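Local coordinates for protein terminal oxygenase component of carbazole 1,9a-dioxygenase (Sphingomonas, PDB 3GKQ) that forms the Rieske-type terminal oxygenase of carbazole 1,9a-dioxygenase, probably using a [2Fe-2S] cluster and a non-haem iron to dioxygenate its aromatic substrate, at residues R361-I364 with E365-R368; T99-W102 with D103-K106; A316-E320 with K321-L325. All blocks are in the same frame, centred on the assembly; numbering follows the deposited sequence.

Contact 1: R361-I364 with E365-R368; sequences RAII and EWRR
Glu-365 reaches Arg-361 one turn back along the α-helix 361-373, forming an i/i+4 salt bridge on the last helix of the catalytic, Bet v 1-like part of the oxygenase. The two side chains run side by side, and Arg-361 NE donates to Glu-365 OE2 at 3.2 Å in an almost straight bond (171°). OE2 sits at the edge of the guanidinium, near its plane, whereas the carboxylate is turned 63° against that plane, and NE meets OE2 from above the carboxylate. Chi1 of -76° sets Glu-365 CG opposite its own carbonyl carbon and 3.4 Å from Arg-361 O; the bend at chi2 then carries the carboxylate to NE. The NH1 of Arg-361 turns to a second carboxylate, that of Glu-213. Without the guanidinium, as with an alanine in place of Arg-361, Glu-365 and Glu-213 would probably lose their shared cation, and the Glu-365 carboxylate would probably be less fixed in rotation.

Beneath the pair runs ordinary helical bonding: Glu-365 N to Arg-361 O (3.0 Å), then Trp-366 N to Ala-362 O and Arg-368 N to Ile-364 O. Ile-364 offers its CG2 branch to the aliphatic part of Arg-368, touching CD at 4.1 Å, and also packs on Leu-356. Ile-363 looks to another side of the helix, where its CD1 presses on CD1 of the Trp-366 indole at 3.5 Å. The indole continues onto Val-178 of helix 174-181, so this side is tied to the layer near the iron; the Ile-363 side chain lies about 10 Å from that of His-186, an iron ligand. Arg-367 is clamped by Glu-179 and Glu-354 and packs on Arg-75 of a second subunit. Its methylene CD lies 4.2 Å from Ile-363 CG1.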
# COMPACT_ATOMS: atom_id res chain seq x y z
N ARG A 361 8.95 -2.02 35.72
CA ARG A 361 7.96 -2.54 36.66
C ARG A 361 6.69 -1.69 36.60
O ARG A 361 5.58 -2.19 36.73
CB ARG A 361 8.52 -2.52 38.09
CG ARG A 361 7.51 -2.88 39.19
CD ARG A 361 6.93 -4.28 39.00
NE ARG A 361 5.99 -4.63 40.07
CZ ARG A 361 6.34 -5.02 41.29
NH1 ARG A 361 7.63 -5.13 41.61
NH2 ARG A 361 5.41 -5.30 42.19
N ALA A 362 6.87 -0.39 36.38
CA ALA A 362 5.74 0.53 36.30
C ALA A 362 4.81 0.23 35.12
O ALA A 362 3.59 0.15 35.29
CB ALA A 362 6.25 1.97 36.21
N ILE A 363 5.37 0.07 33.92
CA ILE A 363 4.55 -0.21 32.75
C ILE A 363 3.84 -1.55 32.91
O ILE A 363 2.69 -1.71 32.49
CB ILE A 363 5.40 -0.23 31.44
CG1 ILE A 363 4.47 -0.20 30.22
CG2 ILE A 363 6.25 -1.47 31.37
CD1 ILE A 363 3.58 1.03 30.16
N ILE A 364 4.52 -2.50 33.53
CA ILE A 364 3.93 -3.81 33.77
C ILE A 364 2.71 -3.68 34.67
O ILE A 364 1.69 -4.34 34.46
CB ILE A 364 4.96 -4.77 34.40
CG1 ILE A 364 6.05 -5.10 33.38
CG2 ILE A 364 4.27 -6.06 34.85
CD1 ILE A 364 7.21 -5.88 33.96
N GLU A 365 2.80 -2.81 35.68
CA GLU A 365 1.68 -2.60 36.58
C GLU A 365 0.51 -1.98 35.83
O GLU A 365 -0.65 -2.26 36.12
CB GLU A 365 2.08 -1.71 37.76
CG GLU A 365 2.92 -2.42 38.81
CD GLU A 365 2.23 -3.65 39.36
OE1 GLU A 365 1.08 -3.54 39.84
OE2 GLU A 365 2.84 -4.74 39.31
N TRP A 366 0.82 -1.12 34.86
CA TRP A 366 -0.22 -0.48 34.06
C TRP A 366 -0.92 -1.52 33.18
O TRP A 366 -2.15 -1.55 33.10
CB TRP A 366 0.39 0.64 33.20
CG TRP A 366 -0.30 0.83 31.87
CD1 TRP A 366 0.19 0.48 30.64
CD2 TRP A 366 -1.60 1.38 31.65
NE1 TRP A 366 -0.73 0.78 29.67
CE2 TRP A 366 -1.84 1.33 30.25
CE3 TRP A 366 -2.60 1.90 32.48
CZ2 TRP A 366 -3.03 1.79 29.67
CZ3 TRP A 366 -3.79 2.36 31.91
CH2 TRP A 366 -3.99 2.30 30.52
N ARG A 367 -0.14 -2.38 32.53
CA ARG A 367 -0.71 -3.40 31.66
C ARG A 367 -1.63 -4.34 32.45
O ARG A 367 -2.67 -4.76 31.94
CB ARG A 367 0.43 -4.17 30.97
CG ARG A 367 1.55 -3.23 30.53
CD ARG A 367 2.15 -3.49 29.16
NE ARG A 367 3.02 -4.65 29.12
CZ ARG A 367 4.19 -4.70 28.48
NH1 ARG A 367 4.66 -3.64 27.82
NH2 ARG A 367 4.89 -5.82 28.48
N ARG A 368 -1.25 -4.66 33.68
CA ARG A 368 -2.06 -5.54 34.53
C ARG A 368 -3.35 -4.83 34.94
O ARG A 368 -4.44 -5.40 34.84
CB ARG A 368 -1.28 -5.95 35.78
CG ARG A 368 -0.06 -6.83 35.51
CD ARG A 368 0.78 -6.99 36.77
NE ARG A 368 0.08 -7.74 37.81
CZ ARG A 368 0.13 -9.07 37.93
NH1 ARG A 368 0.85 -9.79 37.08
NH2 ARG A 368 -0.55 -9.67 38.90

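Contact 2: T99-W102 with D103-K106; sequences TYRW and DNGK
The guanidinium of Arg-101 meets the carboxylate of Asp-103 at its edge, side-on, through NE and one terminal nitrogen. NH2 reaches OD2 at 2.7 Å within the guanidinium plane, and NE reaches OD1 at 2.9 Å on the syn side, tilted somewhat from both planes. The two planes are 48° apart, so the two-pronged salt bridge is twisted, and NH2 comes to OD2 from above the carboxylate. Asp-103 holds its CG between the backbone N and the carbonyl carbon (chi1 61°), which turns the carboxylate back toward the arginine. The Asn-104 amide, its plane 70° from the guanidinium, puts OD1 3.3 Å from Arg-101 CB. The Tyr-100 ring also has an edge contact: Gly-105 O lies near its plane, 3.5 Å from CD2.

These groups ride on the turn of a β-hairpin between strands 98-101 and 107-110. Arg-101 N donates to Lys-106 O (3.1 Å), and a weak bond joins Gly-105 N to Arg-101 O (2.7 Å). Asn-104 OD1 takes the N-H of Lys-106 at 2.9 Å, an Asx turn, while Gly-105 adopts a positive phi that favours glycine.

The hairpin belongs to the Rieske domain. Tyr-100 packs on the cluster ligand Cys-72 and its OH bonds to Leu-73 N. Arg-101 NH1 pairs with Glu-245 of the third subunit, so the turn also joins a subunit interface. Strand 90-92 flanks strand 98-101 opposite strand 107-110, and Trp-102 packs against strands 54-61 and 64-69.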
# COMPACT_ATOMS: atom_id res chain seq x y z
N THR A 99 -32.94 12.52 5.99
CA THR A 99 -32.66 13.57 6.97
C THR A 99 -32.74 13.12 8.42
O THR A 99 -33.75 12.57 8.86
CB THR A 99 -33.63 14.75 6.71
OG1 THR A 99 -33.47 15.18 5.35
CG2 THR A 99 -33.35 15.91 7.65
N TYR A 100 -31.67 13.39 9.16
CA TYR A 100 -31.57 12.99 10.57
C TYR A 100 -31.36 14.16 11.52
O TYR A 100 -30.71 15.15 11.17
CB TYR A 100 -30.38 12.03 10.76
CG TYR A 100 -30.22 10.95 9.71
CD1 TYR A 100 -29.59 11.21 8.49
CD2 TYR A 100 -30.67 9.65 9.95
CE1 TYR A 100 -29.40 10.20 7.54
CE2 TYR A 100 -30.49 8.64 9.01
CZ TYR A 100 -29.86 8.91 7.82
OH TYR A 100 -29.67 7.90 6.90
N ARG A 101 -31.89 14.04 12.74
CA ARG A 101 -31.71 15.07 13.75
C ARG A 101 -30.38 14.84 14.47
O ARG A 101 -30.02 13.69 14.76
CB ARG A 101 -32.84 15.02 14.79
CG ARG A 101 -34.19 15.56 14.32
CD ARG A 101 -35.19 15.54 15.48
NE ARG A 101 -34.75 16.36 16.60
CZ ARG A 101 -34.97 17.67 16.71
NH1 ARG A 101 -35.64 18.32 15.77
NH2 ARG A 101 -34.51 18.34 17.77
N TRP A 102 -29.67 15.92 14.76
CA TRP A 102 -28.39 15.82 15.45
C TRP A 102 -28.53 15.32 16.88
O TRP A 102 -27.71 14.53 17.35
CB TRP A 102 -27.69 17.18 15.49
CG TRP A 102 -27.17 17.66 14.17
CD1 TRP A 102 -27.74 18.59 13.35
CD2 TRP A 102 -25.96 17.24 13.53
NE1 TRP A 102 -26.96 18.78 12.23
CE2 TRP A 102 -25.86 17.96 12.31
CE3 TRP A 102 -24.95 16.33 13.85
CZ2 TRP A 102 -24.79 17.80 11.43
CZ3 TRP A 102 -23.88 16.16 12.97
CH2 TRP A 102 -23.81 16.90 11.77
N ASP A 103 -29.57 15.77 17.59
CA ASP A 103 -29.73 15.38 18.98
C ASP A 103 -30.08 13.92 19.25
O ASP A 103 -29.66 13.38 20.27
CB ASP A 103 -30.73 16.30 19.70
CG ASP A 103 -32.13 16.28 19.10
OD1 ASP A 103 -32.38 15.52 18.14
OD2 ASP A 103 -32.99 17.03 19.61
N ASN A 104 -30.80 13.27 18.35
CA ASN A 104 -31.16 11.87 18.57
C ASN A 104 -30.93 10.95 17.37
O ASN A 104 -31.28 9.78 17.41
CB ASN A 104 -32.62 11.75 19.03
CG ASN A 104 -33.60 12.31 18.02
OD1 ASN A 104 -33.29 12.45 16.83
ND2 ASN A 104 -34.81 12.63 18.48
N GLY A 105 -30.33 11.49 16.31
CA GLY A 105 -30.06 10.70 15.12
C GLY A 105 -31.26 10.14 14.37
O GLY A 105 -31.09 9.43 13.38
N LYS A 106 -32.47 10.47 14.82
CA LYS A 106 -33.68 9.96 14.18
C LYS A 106 -33.91 10.39 12.72
O LYS A 106 -33.72 11.55 12.37
CB LYS A 106 -34.91 10.33 15.00
CG LYS A 106 -36.23 9.91 14.37
CD LYS A 106 -37.43 10.41 15.16
CE LYS A 106 -38.74 10.07 14.47
NZ LYS A 106 -38.96 8.60 14.37

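Contact 3: A316-E320 with K321-L325; sequences AEFRE and KWVEL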
# COMPACT_ATOMS: atom_id res chain seq x y z
N ALA A 316 -1.76 33.20 27.45
CA ALA A 316 -0.75 33.89 26.66
C ALA A 316 0.60 33.18 26.75
O ALA A 316 1.30 33.02 25.75
CB ALA A 316 -0.61 35.34 27.12
N GLU A 317 0.97 32.76 27.96
CA GLU A 317 2.23 32.07 28.17
C GLU A 317 2.22 30.72 27.45
O GLU A 317 3.25 30.28 26.92
CB GLU A 317 2.47 31.88 29.67
CG GLU A 317 3.79 31.21 30.00
CD GLU A 317 4.08 31.18 31.49
OE1 GLU A 317 3.23 30.66 32.25
OE2 GLU A 317 5.15 31.67 31.90
N PHE A 318 1.06 30.06 27.45
CA PHE A 318 0.91 28.77 26.79
C PHE A 318 1.27 28.90 25.32
O PHE A 318 2.11 28.17 24.80
CB PHE A 318 -0.54 28.28 26.92
CG PHE A 318 -0.84 27.02 26.15
CD1 PHE A 318 -0.44 25.78 26.63
CD2 PHE A 318 -1.49 27.08 24.92
CE1 PHE A 318 -0.69 24.61 25.91
CE2 PHE A 318 -1.75 25.91 24.19
CZ PHE A 318 -1.34 24.68 24.68
N ARG A 319 0.62 29.85 24.65
CA ARG A 319 0.84 30.10 23.23
C ARG A 319 2.23 30.61 22.90
O ARG A 319 2.90 30.09 22.00
CB ARG A 319 -0.18 31.12 22.72
CG ARG A 319 -1.57 30.56 22.44
CD ARG A 319 -2.57 31.67 22.10
NE ARG A 319 -1.96 32.75 21.32
CZ ARG A 319 -1.50 33.88 21.83
NH1 ARG A 319 -1.57 34.11 23.14
NH2 ARG A 319 -0.94 34.79 21.04
N GLU A 320 2.67 31.62 23.63
CA GLU A 320 3.96 32.25 23.39
C GLU A 320 5.21 31.53 23.86
O GLU A 320 6.29 31.75 23.32
CB GLU A 320 3.93 33.66 23.97
CG GLU A 320 3.07 34.64 23.18
CD GLU A 320 2.53 35.78 24.04
OE1 GLU A 320 3.26 36.25 24.93
OE2 GLU A 320 1.38 36.19 23.81
N LYS A 321 5.09 30.65 24.85
CA LYS A 321 6.27 29.97 25.36
C LYS A 321 6.26 28.45 25.40
O LYS A 321 7.03 27.79 24.70
CB LYS A 321 6.58 30.50 26.77
CG LYS A 321 7.82 29.91 27.42
CD LYS A 321 8.04 30.53 28.80
CE LYS A 321 9.36 30.08 29.43
NZ LYS A 321 9.59 30.74 30.75
N TRP A 322 5.37 27.89 26.21
CA TRP A 322 5.28 26.45 26.41
C TRP A 322 5.01 25.55 25.20
O TRP A 322 5.51 24.43 25.16
CB TRP A 322 4.27 26.18 27.51
CG TRP A 322 4.64 26.90 28.77
CD1 TRP A 322 3.90 27.84 29.43
CD2 TRP A 322 5.87 26.77 29.49
NE1 TRP A 322 4.59 28.30 30.52
CE2 TRP A 322 5.81 27.67 30.59
CE3 TRP A 322 7.02 25.99 29.33
CZ2 TRP A 322 6.85 27.80 31.51
CZ3 TRP A 322 8.06 26.12 30.25
CH2 TRP A 322 7.97 27.02 31.33
N VAL A 323 4.24 26.03 24.23
CA VAL A 323 3.96 25.20 23.06
C VAL A 323 5.24 24.81 22.32
O VAL A 323 5.47 23.63 22.07
CB VAL A 323 2.99 25.92 22.08
CG1 VAL A 323 3.00 25.23 20.72
CG2 VAL A 323 1.58 25.91 22.64
N GLU A 324 6.08 25.79 22.00
CA GLU A 324 7.32 25.50 21.28
C GLU A 324 8.47 25.00 22.14
O GLU A 324 9.30 24.21 21.68
CB GLU A 324 7.79 26.74 20.51
CG GLU A 324 6.89 27.16 19.35
CD GLU A 324 6.60 26.03 18.37
OE1 GLU A 324 7.49 25.17 18.15
OE2 GLU A 324 5.49 26.00 17.81
N LEU A 325 8.53 25.45 23.39
CA LEU A 325 9.62 25.06 24.28
C LEU A 325 9.46 23.66 24.88
O LEU A 325 10.44 22.93 25.04
CB LEU A 325 9.74 26.06 25.43
CG LEU A 325 11.12 26.50 25.96
CD1 LEU A 325 11.00 26.72 27.46
CD2 LEU A 325 12.18 25.46 25.67
O HOH W 1 7.57 31.00 33.11
O HOH W 2 5.21 28.81 21.96
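Helix 308-328 widens here into a π-type turn, in which Glu-317 O accepts from both Lys-321 N (2.8 Å) and Trp-322 N (3.3 Å), approaching from opposite faces of its carbonyl plane, and Phe-318 O takes Val-323 N at 3.1 Å. The i+5 spacing brings Val-323 over Phe-318: its CG2 methyl sits 3.9 Å from the ring centroid, 19° off the normal, a CH-π contact on one face. Chi1 of 174° turns the Phe-318 ring away from its own N-H; the ring also packs on Leu-301 of strand 294-304, where Trp-322 packs as well, so this side of the helix rests on the large antiparallel sheet.

Glu-317 runs alongside the indole of Trp-322, its carboxylate 67° from the ring plane and OE1 at the ring edge; OE1 is claimed by a salt bridge to Arg-303. The other oxygen, OE2, receives a water at 2.8 Å, and this water accepts from Lys-321 NZ, bridging the opposite charges. A second water fills in for a helical bond on the outer side, donating to Arg-319 O at 2.6 Å and accepting from Glu-324 N at 3.1 Å.

All three contacts are local and partly buried, none wholly core or surface. Contacts 1 and 3 lie in the same catalytic domain but on different helices, their centres about 33 Å apart; contact 2 belongs to the Rieske domain, its centre about 42 Å from that of contact 1 and about 40 Å from that of contact 3. Regular helical turns carry contact 1, a widened and hydrated turn contact 3, and a hairpin turn contact 2. Their charge pairings differ: single nitrogen-to-oxygen in 361-368, side-on through two nitrogens in 99-106, and in 316-325 opposite charges joined through a water. Contacts 1 and 2 each meet another subunit, whereas contact 3 touches none and lies away from the metal sites.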